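Local atomic coordinates of xyloglucanase (Paenibacillus pabuli, PDB entry 2JEP), a protein that hydrolyses the plant cell-wall polysaccharide xyloglucan, as a glycoside hydrolase of family 5 built on a TIM-barrel fold. Residues V115-Y118 / A119-G123. Residues are numbered along the deposited sequence; the frame is centred on the assembly and turned at random.
Sequences VVDY and AYNEG
Val-116 and Tyr-120 meet one turn apart where helix 106-120, the crossover of a beta-alpha-beta unit in the TIM barrel, runs out in a Schellman motif, a worked example of how a helix is brought to a stop. The close-packed part faces the barrel. Here Tyr-120 N donates an almost straight bond (173°) to Val-116 O at 2.8 Å, and Val-116 CG1 lies 4.3 Å from Tyr-120 CB. Val-116 and Ala-119 are both buried against strands 85-88 and 125-128, the two strands that the helix links. The ring of Tyr-120 swings away from Val-116, its CG trans to the backbone N (chi1 -178°), and meets Arg-174 in a cation-pi contact, while its hydroxyl bonds to Asn-172 N.

The side of Asp-117 and Asn-121 is looser and wetter. Asn-121 N still bonds to Asp-117 O at 2.8 Å, but the two side chains are joined through a water, which donates to Asn-121 OD1 at 2.8 Å and weakly to Asp-117 OD1; the latter oxygen also bonds to the hydroxyl of Tyr-171. Next to helix 72-80, Tyr-118 O takes a hydrogen bond from a second water and lies 3.3 Å from Glu-122 CG, whose chain bends at chi2 (-67°) and ends in a salt bridge to Lys-79. Glu-122 N no longer returns to Tyr-118 O, but bonds to Ala-119 O instead. Gly-123, at positive phi, is the C-prime residue of the Schellman motif, closed by two bonds: Leu-124 N to Ala-119 O, and Gly-123 N to Tyr-120 O at 3.1 Å.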
loop_
_atom_site.group_PDB
_atom_site.type_symbol
_atom_site.label_atom_id
_atom_site.label_comp_id
_atom_site.label_asym_id
_atom_site.label_seq_id
_atom_site.Cartn_x
_atom_site.Cartn_y
_atom_site.Cartn_z
ATOM N N VAL A 115 8.511 -3.220 -14.874
ATOM C CA VAL A 115 8.700 -2.361 -13.726
ATOM C C VAL A 115 8.963 -3.195 -12.460
ATOM O O VAL A 115 9.848 -2.854 -11.647
ATOM C CB VAL A 115 7.504 -1.408 -13.576
ATOM C CG1 VAL A 115 7.604 -0.554 -12.293
ATOM C CG2 VAL A 115 7.415 -0.482 -14.811
ATOM N N VAL A 116 8.214 -4.283 -12.283
ATOM C CA VAL A 116 8.501 -5.219 -11.196
ATOM C C VAL A 116 9.965 -5.643 -11.261
ATOM O O VAL A 116 10.665 -5.658 -10.248
ATOM C CB VAL A 116 7.569 -6.428 -11.249
ATOM C CG1 VAL A 116 8.130 -7.594 -10.383
ATOM C CG2 VAL A 116 6.172 -6.035 -10.819
ATOM N N ASP A 117 10.430 -6.018 -12.457
ATOM C CA ASP A 117 11.798 -6.478 -12.584
ATOM C C ASP A 117 12.836 -5.419 -12.204
ATOM O O ASP A 117 13.909 -5.749 -11.695
ATOM C CB ASP A 117 12.064 -6.961 -14.006
ATOM C CG ASP A 117 11.425 -8.289 -14.330
ATOM O OD1 ASP A 117 11.010 -8.998 -13.389
ATOM O OD2 ASP A 117 11.434 -8.624 -15.553
ATOM N N TYR A 118 12.545 -4.135 -12.432
ATOM C CA TYR A 118 13.489 -3.097 -12.014
ATOM C C TYR A 118 13.820 -3.218 -10.539
ATOM O O TYR A 118 14.936 -2.971 -10.142
ATOM C CB TYR A 118 12.953 -1.682 -12.251
ATOM C CG TYR A 118 12.643 -1.278 -13.679
ATOM C CD1 TYR A 118 13.122 -1.979 -14.755
ATOM C CD2 TYR A 118 11.838 -0.177 -13.937
ATOM C CE1 TYR A 118 12.799 -1.597 -16.064
ATOM C CE2 TYR A 118 11.545 0.212 -15.217
ATOM C CZ TYR A 118 12.004 -0.510 -16.282
ATOM O OH TYR A 118 11.659 -0.104 -17.552
ATOM N N ALA A 119 12.819 -3.552 -9.730
ATOM C CA ALA A 119 12.991 -3.720 -8.273
ATOM C C ALA A 119 13.424 -5.135 -7.914
ATOM O O ALA A 119 14.367 -5.336 -7.133
ATOM C CB ALA A 119 11.694 -3.364 -7.530
ATOM N N TYR A 120 12.761 -6.130 -8.500
ATOM C CA TYR A 120 13.058 -7.523 -8.164
ATOM C C TYR A 120 14.497 -7.902 -8.521
ATOM O O TYR A 120 15.167 -8.614 -7.762
ATOM C CB TYR A 120 12.052 -8.421 -8.869
ATOM C CG TYR A 120 12.157 -9.904 -8.611
ATOM C CD1 TYR A 120 11.515 -10.483 -7.545
ATOM C CD2 TYR A 120 12.882 -10.725 -9.466
ATOM C CE1 TYR A 120 11.583 -11.855 -7.334
ATOM C CE2 TYR A 120 12.980 -12.082 -9.251
ATOM C CZ TYR A 120 12.311 -12.650 -8.201
ATOM O OH TYR A 120 12.349 -14.016 -7.963
ATOM N N ASN A 121 14.975 -7.427 -9.668
ATOM C CA ASN A 121 16.335 -7.753 -10.089
ATOM C C ASN A 121 17.406 -7.059 -9.272
ATOM O O ASN A 121 18.597 -7.450 -9.357
ATOM C CB ASN A 121 16.534 -7.449 -11.565
ATOM C CG ASN A 121 15.806 -8.409 -12.461
ATOM O OD1 ASN A 121 15.401 -9.487 -12.030
ATOM N ND2 ASN A 121 15.639 -8.020 -13.733
ATOM N N GLU A 122 17.002 -6.057 -8.481
ATOM C CA GLU A 122 17.883 -5.382 -7.538
ATOM C C GLU A 122 17.809 -5.966 -6.132
ATOM O O GLU A 122 18.386 -5.424 -5.200
ATOM C CB GLU A 122 17.570 -3.888 -7.497
ATOM C CG GLU A 122 17.961 -3.139 -8.735
ATOM C CD GLU A 122 19.467 -3.078 -8.924
ATOM O OE1 GLU A 122 20.160 -2.895 -7.908
ATOM O OE2 GLU A 122 19.952 -3.215 -10.075
ATOM N N GLY A 123 17.150 -7.102 -5.978
ATOM C CA GLY A 123 17.159 -7.773 -4.684
ATOM C C GLY A 123 16.123 -7.234 -3.711
ATOM O O GLY A 123 16.126 -7.611 -2.541
HETATM O O HOH W 1 13.311 -10.885 -13.251
HETATM O O HOH W 2 17.102 -3.006 -12.037
#